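Local atomic coordinates of 4-hydroxy-tetrahydrodipicolinate synthase (Methylacidiphilum fumariolicum SolV, PDB entry 6T3T), a protein that probably condenses pyruvate with L-aspartate-beta-semialdehyde to 4-hydroxy-tetrahydrodipicolinate, a step of lysine biosynthesis by the diaminopimelate pathway, and works as a homotetramer. Residues A[58-63]-A[73-78]; A[87-92]-A[98-103]; A[103-108]-A[113-118]; A[149-152]-A[157-160]. All blocks are in the same frame, centred on the assembly; numbering follows the deposited sequence.

Interaction 1 (A[58-63]-A[73-78]); sequences ELVRLT and IFAGTG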
loop_
_atom_site.group_PDB
_atom_site.type_symbol
_atom_site.label_atom_id
_atom_site.label_comp_id
_atom_site.label_asym_id
_atom_site.label_seq_id
_atom_site.Cartn_x
_atom_site.Cartn_y
_atom_site.Cartn_z
ATOM N N GLU A 58 22.014 21.714 -23.024
ATOM C CA GLU A 58 21.516 22.752 -23.929
ATOM C C GLU A 58 20.175 23.336 -23.484
ATOM O O GLU A 58 19.941 24.540 -23.642
ATOM C CB GLU A 58 21.393 22.205 -25.349
ATOM C CG GLU A 58 21.108 23.281 -26.383
ATOM C CD GLU A 58 22.240 24.315 -26.491
ATOM O OE1 GLU A 58 23.399 24.002 -26.119
ATOM O OE2 GLU A 58 21.967 25.440 -26.959
ATOM N N LEU A 59 19.268 22.512 -22.966
ATOM C CA LEU A 59 17.991 23.050 -22.502
ATOM C C LEU A 59 18.203 23.999 -21.336
ATOM O O LEU A 59 17.587 25.076 -21.278
ATOM C CB LEU A 59 17.049 21.914 -22.091
ATOM C CG LEU A 59 16.098 21.364 -23.160
ATOM C CD1 LEU A 59 15.731 19.926 -22.848
ATOM C CD2 LEU A 59 14.820 22.224 -23.299
ATOM N N VAL A 60 19.138 23.660 -20.439
ATOM C CA VAL A 60 19.403 24.551 -19.318
ATOM C C VAL A 60 20.046 25.842 -19.804
ATOM O O VAL A 60 19.686 26.940 -19.355
ATOM C CB VAL A 60 20.274 23.848 -18.271
ATOM C CG1 VAL A 60 20.664 24.842 -17.141
ATOM C CG2 VAL A 60 19.520 22.672 -17.740
ATOM N N ARG A 61 20.960 25.739 -20.763
ATOM C CA ARG A 61 21.612 26.929 -21.295
ATOM C C ARG A 61 20.618 27.819 -22.026
ATOM O O ARG A 61 20.639 29.045 -21.861
ATOM C CB ARG A 61 22.767 26.542 -22.220
ATOM C CG ARG A 61 23.717 27.694 -22.516
ATOM C CD ARG A 61 25.057 27.145 -22.945
ATOM N NE ARG A 61 24.852 25.898 -23.658
ATOM C CZ ARG A 61 25.650 24.835 -23.562
ATOM N NH1 ARG A 61 26.704 24.856 -22.745
ATOM N NH2 ARG A 61 25.359 23.744 -24.264
ATOM N N LEU A 62 19.772 27.221 -22.872
ATOM C CA LEU A 62 18.780 28.002 -23.605
ATOM C C LEU A 62 17.840 28.723 -22.662
ATOM O O LEU A 62 17.507 29.892 -22.881
ATOM C CB LEU A 62 17.962 27.096 -24.511
ATOM C CG LEU A 62 18.644 26.683 -25.793
ATOM C CD1 LEU A 62 17.918 25.457 -26.343
ATOM C CD2 LEU A 62 18.635 27.850 -26.772
ATOM N N THR A 63 17.384 28.023 -21.618
ATOM C CA THR A 63 16.521 28.633 -20.619
ATOM C C THR A 63 17.213 29.830 -19.972
ATOM O O THR A 63 16.619 30.901 -19.852
ATOM C CB THR A 63 16.105 27.596 -19.570
ATOM O OG1 THR A 63 15.440 26.494 -20.210
ATOM C CG2 THR A 63 15.173 28.221 -18.530
ATOM N N ILE A 73 15.943 30.521 -12.053
ATOM C CA ILE A 73 16.040 29.199 -12.649
ATOM C C ILE A 73 16.638 28.250 -11.620
ATOM O O ILE A 73 17.743 28.496 -11.109
ATOM C CB ILE A 73 16.897 29.188 -13.919
ATOM C CG1 ILE A 73 16.325 30.158 -14.954
ATOM C CG2 ILE A 73 16.965 27.774 -14.467
ATOM C CD1 ILE A 73 17.198 30.266 -16.189
ATOM N N PHE A 74 15.912 27.173 -11.309
ATOM C CA PHE A 74 16.456 26.058 -10.545
ATOM C C PHE A 74 16.450 24.852 -11.468
ATOM O O PHE A 74 15.388 24.284 -11.754
ATOM C CB PHE A 74 15.674 25.799 -9.255
ATOM C CG PHE A 74 16.020 26.752 -8.155
ATOM C CD1 PHE A 74 15.671 28.095 -8.246
ATOM C CD2 PHE A 74 16.741 26.322 -7.046
ATOM C CE1 PHE A 74 15.992 28.992 -7.225
ATOM C CE2 PHE A 74 17.081 27.219 -6.014
ATOM C CZ PHE A 74 16.712 28.561 -6.115
ATOM N N ALA A 75 17.633 24.488 -11.953
ATOM C CA ALA A 75 17.770 23.428 -12.937
ATOM C C ALA A 75 17.712 22.043 -12.293
ATOM O O ALA A 75 18.307 21.803 -11.243
ATOM C CB ALA A 75 19.089 23.605 -13.690
ATOM N N GLY A 76 17.021 21.123 -12.951
ATOM C CA GLY A 76 17.061 19.734 -12.546
ATOM C C GLY A 76 18.383 19.059 -12.874
ATOM O O GLY A 76 18.735 18.845 -14.041
ATOM N N THR A 77 19.130 18.706 -11.827
ATOM C CA THR A 77 20.444 18.089 -11.981
ATOM C C THR A 77 20.575 16.815 -11.145
ATOM O O THR A 77 21.688 16.405 -10.813
ATOM C CB THR A 77 21.571 19.079 -11.645
ATOM O OG1 THR A 77 21.492 19.506 -10.285
ATOM C CG2 THR A 77 21.521 20.319 -12.575
ATOM N N GLY A 78 19.473 16.198 -10.765
ATOM C CA GLY A 78 19.565 14.978 -9.987
ATOM C C GLY A 78 19.904 13.733 -10.804
ATOM O O GLY A 78 19.789 13.662 -12.029
#
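Val60 and Thr63, one turn apart on helix 53-67, touch Ala75 and Ile73 on strand 72-76, and every touch between 58-63 and 73-78 is van der Waals packing. Val60 lays both its methyls against the single CB of Ala75: CG1 stands 4.0 Å from it, and CG2 is only slightly farther. With only a CB on the strand side, the backbones are close here, the CA atoms of Val60 and Ala75 6.7 Å apart. At the other end Thr63 turns its methyl, not its hydroxyl, to the strand. CG2 lies opposite the backbone N (OG1 at chi1 -58°) and meets Ile73 CD1 at 3.7 Å, the end of an isoleucine chain whose CD1 also reaches the Thr63 carbonyl oxygen.

The hydrogen bonds stay within the helix. Thr63 OG1 donates to Leu59 O at 2.8 Å, and since Thr63 N reaches that same oxygen from the other face of the carbonyl plane, Leu59 O is gripped twice. A valine in place of Thr63 would probably leave Leu59 O without its second donor, with the backbone N-H as the one grip from this segment.

Charge is confined to the flank turned from the strand, where Arg61 NH2 meets Glu58 OE1 at 2.7 Å, close to the guanidinium plane.

The contact ties helix to following strand in the beta-alpha-beta unit 38-40, 53-67, 72-76 of the TIM barrel. With the threonine hydroxyl paid for by its own helix, the interface is left to methyl groups, and its cohesion is apolar.

Interaction 2 (A[87-92]-A[98-103]); sequences HLTKEA and DGVLLV
Thr89 and Ala92 on helix 82-95 pack against Val100 and Leu102 of strand 99-103 in a buried helix-on-strand contact of the TIM barrel, the second half of the beta-alpha-beta unit 72-76, 82-95, 99-103. The axes of the short segments run nearly antiparallel, at 157°, and lie 9.0 Å apart, as expected where a chain leaves an outer helix and turns back into the next barrel strand.

Val100 is the centre of it. Its CG1 touches Ala92 CB at 4.0 Å and also reaches the Thr89 methyl, while CG2 comes to Thr89 CG2 at 3.9 Å. Val100 thus straddles one helical turn: CG1 lies between Ala92 and Thr89, and CG2 adds a second touch on Thr89, whose side chain crosses that of Val100 at about a right angle.

The hydroxyl of Thr89 is held by its own helix, at the carbonyl of Ala85, and is also bonded to the hydroxyl of Thr77 beyond strand 72-76. With chi1 at -60°, OG1 sits beside the backbone N, leaving CG2 to Val100, and Leu102 CD2 packs 3.7 Å from Thr89 OG1.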
loop_
_atom_site.group_PDB
_atom_site.type_symbol
_atom_site.label_atom_id
_atom_site.label_comp_id
_atom_site.label_asym_id
_atom_site.label_seq_id
_atom_site.Cartn_x
_atom_site.Cartn_y
_atom_site.Cartn_z
ATOM N N HIS A 87 28.348 16.165 -11.425
ATOM C CA HIS A 87 28.778 16.689 -12.717
ATOM C C HIS A 87 27.707 17.574 -13.325
ATOM O O HIS A 87 27.989 18.700 -13.746
ATOM C CB HIS A 87 29.137 15.536 -13.660
ATOM C CG HIS A 87 29.566 15.979 -15.029
ATOM N ND1 HIS A 87 30.771 16.610 -15.268
ATOM C CD2 HIS A 87 28.948 15.886 -16.232
ATOM C CE1 HIS A 87 30.874 16.886 -16.557
ATOM N NE2 HIS A 87 29.780 16.462 -17.163
ATOM N N LEU A 88 26.453 17.101 -13.322
ATOM C CA LEU A 88 25.331 17.897 -13.821
ATOM C C LEU A 88 25.184 19.192 -13.037
ATOM O O LEU A 88 24.950 20.256 -13.621
ATOM C CB LEU A 88 24.014 17.097 -13.719
ATOM C CG LEU A 88 23.823 16.033 -14.796
ATOM C CD1 LEU A 88 22.589 15.133 -14.515
ATOM C CD2 LEU A 88 23.773 16.699 -16.184
ATOM N N THR A 89 25.330 19.133 -11.717
ATOM C CA THR A 89 25.182 20.361 -10.941
ATOM C C THR A 89 26.292 21.351 -11.263
ATOM O O THR A 89 26.045 22.555 -11.396
ATOM C CB THR A 89 25.157 20.047 -9.450
ATOM O OG1 THR A 89 24.050 19.175 -9.184
ATOM C CG2 THR A 89 25.002 21.339 -8.638
ATOM N N LYS A 90 27.519 20.867 -11.425
ATOM C CA LYS A 90 28.595 21.793 -11.742
ATOM C C LYS A 90 28.381 22.417 -13.107
ATOM O O LYS A 90 28.632 23.611 -13.295
ATOM C CB LYS A 90 29.929 21.077 -11.664
ATOM C CG LYS A 90 30.386 20.902 -10.214
ATOM C CD LYS A 90 31.400 19.779 -10.081
ATOM C CE LYS A 90 32.040 19.784 -8.718
ATOM N NZ LYS A 90 33.522 19.866 -8.848
ATOM N N GLU A 91 27.872 21.641 -14.062
ATOM C CA GLU A 91 27.598 22.217 -15.367
ATOM C C GLU A 91 26.539 23.305 -15.282
ATOM O O GLU A 91 26.667 24.355 -15.931
ATOM C CB GLU A 91 27.192 21.129 -16.353
ATOM C CG GLU A 91 28.337 20.194 -16.665
ATOM C CD GLU A 91 29.535 20.930 -17.260
ATOM O OE1 GLU A 91 29.331 21.793 -18.142
ATOM O OE2 GLU A 91 30.684 20.651 -16.826
ATOM N N ALA A 92 25.510 23.096 -14.456
ATOM C CA ALA A 92 24.487 24.127 -14.299
ATOM C C ALA A 92 25.068 25.379 -13.669
ATOM O O ALA A 92 24.667 26.502 -14.006
ATOM C CB ALA A 92 23.323 23.604 -13.449
ATOM N N ASP A 98 20.283 29.979 -10.876
ATOM C CA ASP A 98 20.174 30.420 -9.499
ATOM C C ASP A 98 20.269 29.283 -8.490
ATOM O O ASP A 98 20.580 29.554 -7.328
ATOM C CB ASP A 98 18.864 31.164 -9.315
ATOM C CG ASP A 98 18.724 32.285 -10.292
ATOM O OD1 ASP A 98 19.536 33.235 -10.217
ATOM O OD2 ASP A 98 17.860 32.179 -11.189
ATOM N N GLY A 99 20.035 28.039 -8.902
ATOM C CA GLY A 99 20.045 26.904 -7.989
ATOM C C GLY A 99 19.687 25.637 -8.741
ATOM O O GLY A 99 19.379 25.673 -9.929
ATOM N N VAL A 100 19.670 24.503 -8.025
ATOM C CA VAL A 100 19.368 23.223 -8.662
ATOM C C VAL A 100 18.322 22.469 -7.857
ATOM O O VAL A 100 18.175 22.665 -6.649
ATOM C CB VAL A 100 20.601 22.310 -8.876
ATOM C CG1 VAL A 100 21.511 22.866 -9.957
ATOM C CG2 VAL A 100 21.362 22.051 -7.563
ATOM N N LEU A 101 17.549 21.644 -8.563
ATOM C CA LEU A 101 16.582 20.738 -7.956
ATOM C C LEU A 101 17.125 19.323 -8.061
ATOM O O LEU A 101 17.380 18.841 -9.166
ATOM C CB LEU A 101 15.232 20.825 -8.668
ATOM C CG LEU A 101 14.086 19.993 -8.114
ATOM C CD1 LEU A 101 13.562 20.683 -6.860
ATOM C CD2 LEU A 101 12.964 19.813 -9.141
ATOM N N LEU A 102 17.265 18.641 -6.922
ATOM C CA LEU A 102 17.893 17.318 -6.863
ATOM C C LEU A 102 16.846 16.271 -6.450
ATOM O O LEU A 102 16.486 16.167 -5.278
ATOM C CB LEU A 102 19.078 17.322 -5.895
ATOM C CG LEU A 102 20.277 18.246 -6.225
ATOM C CD1 LEU A 102 21.286 18.310 -5.059
ATOM C CD2 LEU A 102 20.982 17.828 -7.515
ATOM N N VAL A 103 16.350 15.507 -7.420
ATOM C CA VAL A 103 15.475 14.385 -7.089
ATOM C C VAL A 103 16.263 13.377 -6.269
ATOM O O VAL A 103 17.479 13.194 -6.459
ATOM C CB VAL A 103 14.926 13.730 -8.370
ATOM C CG1 VAL A 103 16.051 12.953 -9.093
ATOM C CG2 VAL A 103 13.739 12.795 -8.048
#

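Interaction 3 (A[103-108]-A[113-118]); sequences VSPYYN and EGLFRH
Pro105 points its CG-CD edge down onto the face of the His118 imidazole, CG almost exactly above the ring centre: 3.6 Å from the centroid and 6° off the normal. This CH-pi contact spreads over the whole ring, since all five ring atoms lie within 4 Å of that one carbon. The histidine reaches the loop because its CG stands anti to the backbone N (chi1 171°), which carries the ring off helix 112-125 toward the proline, and the two groups meet from opposite directions.

One turn earlier Leu115 meets the same edge of the proline, its CD2 3.5 Å from Pro105 CD, the two side chains sliding past each other in opposite senses; the same methyl reaches Ser104 CB at 4.2 Å. Pro105 CD thus sits in the corner between the ring face and the leucine methyl, which meet it at about a right angle.

Both imidazole nitrogens are engaged. His118 NE2 shares a hydrogen bond with a water lying in the ring plane, and that water donates to Val103 O at 2.6 Å; ND1 is bonded to the hydroxyl of Thr82. With a partner at each nitrogen the ring's rotation is probably fixed, its face turned to Pro105. A leucine in place of His118 would probably leave the water and the Thr82 hydroxyl each short a partner and take away the ring face that Pro105 CG packs on.

The loop so held follows barrel strand 99-103 and carries Tyr107, predicted to belong to the proton relay; its hydroxyl bonds to Thr44 of a neighbouring subunit, a pairing characteristic of the DapA-family active site, completed across the dimer interface.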
loop_
_atom_site.group_PDB
_atom_site.type_symbol
_atom_site.label_atom_id
_atom_site.label_comp_id
_atom_site.label_asym_id
_atom_site.label_seq_id
_atom_site.Cartn_x
_atom_site.Cartn_y
_atom_site.Cartn_z
ATOM N N VAL A 103 16.350 15.507 -7.420
ATOM C CA VAL A 103 15.475 14.385 -7.089
ATOM C C VAL A 103 16.263 13.377 -6.269
ATOM O O VAL A 103 17.479 13.194 -6.459
ATOM C CB VAL A 103 14.926 13.730 -8.370
ATOM C CG1 VAL A 103 16.051 12.953 -9.093
ATOM C CG2 VAL A 103 13.739 12.795 -8.048
ATOM N N SER A 104 15.577 12.710 -5.338
ATOM C CA SER A 104 16.256 11.645 -4.630
ATOM C C SER A 104 16.565 10.522 -5.624
ATOM O O SER A 104 15.858 10.359 -6.625
ATOM C CB SER A 104 15.417 11.122 -3.457
ATOM O OG SER A 104 14.223 10.586 -3.927
ATOM N N PRO A 105 17.662 9.790 -5.412
ATOM C CA PRO A 105 17.970 8.645 -6.274
ATOM C C PRO A 105 16.766 7.743 -6.483
ATOM O O PRO A 105 16.023 7.436 -5.550
ATOM C CB PRO A 105 19.086 7.927 -5.509
ATOM C CG PRO A 105 19.830 9.029 -4.841
ATOM C CD PRO A 105 18.752 10.068 -4.468
ATOM N N TYR A 106 16.551 7.368 -7.731
ATOM C CA TYR A 106 15.484 6.473 -8.140
ATOM C C TYR A 106 16.096 5.103 -8.454
ATOM O O TYR A 106 17.284 4.996 -8.794
ATOM C CB TYR A 106 14.758 7.058 -9.361
ATOM C CG TYR A 106 15.752 7.622 -10.362
ATOM C CD1 TYR A 106 16.439 6.788 -11.268
ATOM C CD2 TYR A 106 16.098 8.958 -10.314
ATOM C CE1 TYR A 106 17.391 7.307 -12.140
ATOM C CE2 TYR A 106 17.042 9.482 -11.156
ATOM C CZ TYR A 106 17.691 8.660 -12.065
ATOM O OH TYR A 106 18.633 9.218 -12.886
ATOM N N TYR A 107 15.284 4.063 -8.276
ATOM C CA TYR A 107 15.565 2.687 -8.706
ATOM C C TYR A 107 16.545 1.927 -7.797
ATOM O O TYR A 107 16.288 0.766 -7.464
ATOM C CB TYR A 107 16.083 2.656 -10.150
ATOM C CG TYR A 107 16.303 1.238 -10.680
ATOM C CD1 TYR A 107 15.241 0.364 -10.836
ATOM C CD2 TYR A 107 17.566 0.794 -11.045
ATOM C CE1 TYR A 107 15.435 -0.926 -11.326
ATOM C CE2 TYR A 107 17.767 -0.486 -11.551
ATOM C CZ TYR A 107 16.697 -1.342 -11.669
ATOM O OH TYR A 107 16.892 -2.607 -12.164
ATOM N N ASN A 108 17.666 2.540 -7.398
ATOM C CA ASN A 108 18.606 1.777 -6.572
ATOM C C ASN A 108 18.259 1.816 -5.091
ATOM O O ASN A 108 18.887 1.094 -4.313
ATOM C CB ASN A 108 20.069 2.221 -6.800
ATOM C CG ASN A 108 20.251 3.726 -6.811
ATOM O OD1 ASN A 108 19.375 4.477 -6.364
ATOM N ND2 ASN A 108 21.395 4.182 -7.353
ATOM N N GLU A 113 20.824 6.744 5.231
ATOM C CA GLU A 113 22.221 7.152 5.317
ATOM C C GLU A 113 22.813 7.352 3.933
ATOM O O GLU A 113 23.602 8.282 3.715
ATOM C CB GLU A 113 23.018 6.114 6.113
ATOM C CG GLU A 113 24.501 6.433 6.286
ATOM C CD GLU A 113 24.769 7.753 7.030
ATOM O OE1 GLU A 113 23.878 8.268 7.752
ATOM O OE2 GLU A 113 25.895 8.285 6.886
ATOM N N GLY A 114 22.449 6.482 2.985
ATOM C CA GLY A 114 22.834 6.705 1.606
ATOM C C GLY A 114 22.315 8.021 1.058
ATOM O O GLY A 114 23.006 8.705 0.310
ATOM N N LEU A 115 21.064 8.367 1.377
ATOM C CA LEU A 115 20.516 9.643 0.924
ATOM C C LEU A 115 21.267 10.821 1.537
ATOM O O LEU A 115 21.583 11.802 0.850
ATOM C CB LEU A 115 19.029 9.711 1.267
ATOM C CG LEU A 115 18.163 8.812 0.392
ATOM C CD1 LEU A 115 16.714 8.876 0.814
ATOM C CD2 LEU A 115 18.312 9.167 -1.064
ATOM N N PHE A 116 21.568 10.728 2.827
ATOM C CA PHE A 116 22.335 11.765 3.506
ATOM C C PHE A 116 23.711 11.955 2.866
ATOM O O PHE A 116 24.120 13.086 2.576
ATOM C CB PHE A 116 22.467 11.426 4.997
ATOM C CG PHE A 116 23.302 12.413 5.751
ATOM C CD1 PHE A 116 22.754 13.613 6.190
ATOM C CD2 PHE A 116 24.646 12.176 5.983
ATOM C CE1 PHE A 116 23.530 14.542 6.865
ATOM C CE2 PHE A 116 25.418 13.107 6.664
ATOM C CZ PHE A 116 24.859 14.286 7.102
ATOM N N ARG A 117 24.441 10.860 2.629
ATOM C CA ARG A 117 25.739 10.973 1.958
ATOM C C ARG A 117 25.600 11.484 0.529
ATOM O O ARG A 117 26.441 12.257 0.060
ATOM C CB ARG A 117 26.454 9.632 1.954
ATOM C CG ARG A 117 26.825 9.138 3.332
ATOM C CD ARG A 117 27.505 7.793 3.249
ATOM N NE ARG A 117 27.606 7.161 4.569
ATOM C CZ ARG A 117 28.609 7.365 5.410
ATOM N NH1 ARG A 117 29.604 8.172 5.066
ATOM N NH2 ARG A 117 28.621 6.768 6.592
ATOM N N HIS A 118 24.559 11.044 -0.189
ATOM C CA HIS A 118 24.364 11.476 -1.570
ATOM C C HIS A 118 24.155 12.986 -1.634
ATOM O O HIS A 118 24.861 13.707 -2.353
ATOM C CB HIS A 118 23.168 10.739 -2.172
ATOM C CG HIS A 118 22.727 11.239 -3.509
ATOM N ND1 HIS A 118 23.294 10.800 -4.688
ATOM C CD2 HIS A 118 21.735 12.094 -3.861
ATOM C CE1 HIS A 118 22.676 11.373 -5.706
ATOM N NE2 HIS A 118 21.721 12.156 -5.233
HETATM O O HOH W 1 19.891 12.894 -7.274
#

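Interaction 4 (A[149-152]-A[157-160]); sequences KRLV and NIVG
Ile158, at the start of strand 158-163, reaches two consecutive residues of helix 145-154, Leu151 and Val152, with its two branches. It gives up 77 Å² to the contact, more than the two helix residues together. The longer branch, CG1 and CD1, is fully extended (chi2 179°) and ends at Leu151, where CD1 lies 4.0 Å from CB and 3.9 Å from the Leu151 carbonyl oxygen.

Leu151 offers the base of its side chain to the strand and keeps the far end for other neighbours: Phe116, Phe119 and Ser120 of helix 112-125, and Leu132 of the adjacent strand. Its carbonyl oxygen, brushed by the isoleucine methyl, is hydrogen-bonded to Asn155 ND2.

Val152 takes the shorter branch. Its CG2 packs against Ile158 CG2 at 4.1 Å and lies 3.9 Å from Ile158 O, so one methyl spans both side chain and backbone of the isoleucine; the two side chains run obliquely to one another. Beyond the contact Val152 leans on Leu178 and Phe182.

The helix and strand are successive elements of the TIM barrel, and this strand goes on to Lys162, the predicted Schiff-base lysine. No hydrogen bond or ion pair crosses between 149-152 and 157-160: branched aliphatic groups meet at ordinary van der Waals distances, and the join rests on shape and on apolar burial, most complete at Ile158 and Leu151.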
loop_
_atom_site.group_PDB
_atom_site.type_symbol
_atom_site.label_atom_id
_atom_site.label_comp_id
_atom_site.label_asym_id
_atom_site.label_seq_id
_atom_site.Cartn_x
_atom_site.Cartn_y
_atom_site.Cartn_z
ATOM N N LYS A 149 16.292 16.937 8.015
ATOM C CA LYS A 149 16.775 17.786 9.100
ATOM C C LYS A 149 18.295 17.729 9.210
ATOM O O LYS A 149 18.959 18.769 9.275
ATOM C CB LYS A 149 16.134 17.375 10.428
ATOM C CG LYS A 149 16.469 18.334 11.581
ATOM C CD LYS A 149 15.727 17.955 12.873
ATOM C CE LYS A 149 16.594 17.150 13.812
ATOM N NZ LYS A 149 16.063 17.172 15.212
ATOM N N ARG A 150 18.865 16.516 9.171
ATOM C CA ARG A 150 20.323 16.362 9.245
ATOM C C ARG A 150 21.007 17.030 8.060
ATOM O O ARG A 150 22.059 17.667 8.209
ATOM C CB ARG A 150 20.715 14.875 9.273
ATOM C CG ARG A 150 20.376 14.106 10.554
ATOM C CD ARG A 150 20.519 12.569 10.368
ATOM N NE ARG A 150 21.894 12.199 9.998
ATOM C CZ ARG A 150 22.248 11.079 9.366
ATOM N NH1 ARG A 150 21.330 10.176 9.006
ATOM N NH2 ARG A 150 23.534 10.866 9.087
ATOM N N LEU A 151 20.433 16.869 6.870
ATOM C CA LEU A 151 21.011 17.474 5.676
ATOM C C LEU A 151 21.097 18.994 5.822
ATOM O O LEU A 151 22.056 19.617 5.362
ATOM C CB LEU A 151 20.205 17.067 4.432
ATOM C CG LEU A 151 20.446 15.655 3.849
ATOM C CD1 LEU A 151 19.486 15.310 2.697
ATOM C CD2 LEU A 151 21.929 15.436 3.401
ATOM N N VAL A 152 20.085 19.610 6.429
ATOM C CA VAL A 152 20.076 21.060 6.568
ATOM C C VAL A 152 21.019 21.508 7.676
ATOM O O VAL A 152 21.681 22.546 7.552
ATOM C CB VAL A 152 18.637 21.545 6.780
ATOM C CG1 VAL A 152 18.596 23.051 7.122
ATOM C CG2 VAL A 152 17.838 21.234 5.529
ATOM N N ASN A 157 23.671 25.262 2.150
ATOM C CA ASN A 157 23.093 25.574 0.845
ATOM C C ASN A 157 21.890 24.684 0.460
ATOM O O ASN A 157 21.338 24.837 -0.641
ATOM C CB ASN A 157 24.146 25.506 -0.266
ATOM C CG ASN A 157 24.879 24.178 -0.298
ATOM O OD1 ASN A 157 25.080 23.538 0.732
ATOM N ND2 ASN A 157 25.261 23.760 -1.481
ATOM N N ILE A 158 21.432 23.797 1.333
ATOM C CA ILE A 158 20.171 23.091 1.107
ATOM C C ILE A 158 19.050 23.928 1.737
ATOM O O ILE A 158 18.862 23.911 2.952
ATOM C CB ILE A 158 20.215 21.668 1.685
ATOM C CG1 ILE A 158 21.363 20.881 1.016
ATOM C CG2 ILE A 158 18.836 20.986 1.539
ATOM C CD1 ILE A 158 21.526 19.474 1.526
ATOM N N VAL A 159 18.256 24.598 0.899
ATOM C CA VAL A 159 17.394 25.695 1.316
ATOM C C VAL A 159 15.915 25.341 1.253
ATOM O O VAL A 159 15.084 26.178 1.613
ATOM C CB VAL A 159 17.656 26.966 0.481
ATOM C CG1 VAL A 159 19.042 27.546 0.792
ATOM C CG2 VAL A 159 17.540 26.680 -1.014
ATOM N N GLY A 160 15.552 24.163 0.760
ATOM C CA GLY A 160 14.146 23.819 0.683
ATOM C C GLY A 160 13.967 22.454 0.057
ATOM O O GLY A 160 14.936 21.758 -0.251
#

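How the interactions relate
Interactions 1, 2 and 3 are made by wholly buried residues, while interaction 4 keeps Val152 partly exposed at its edge; each joins parts of one TIM barrel that follow closely in the chain. Interactions 1, 2 and 4 set an outer helix on the strand that follows it; interaction 3 instead folds a loop back onto the helix after it. Interactions 1 and 2 lie side by side through neighbouring strands 72-76 and 99-103, bonded by Ala75 O to Leu101 N and by Asp98 OD2 to Ile73 N. Strand 99-103 runs into interaction 3 through Val103. Interactions 3 and 4 meet through the Glu113-Arg150 salt bridge. The helix-on-strand contacts are aliphatic; interaction 3, beside the subunit interface, adds an imidazole and a bridging water.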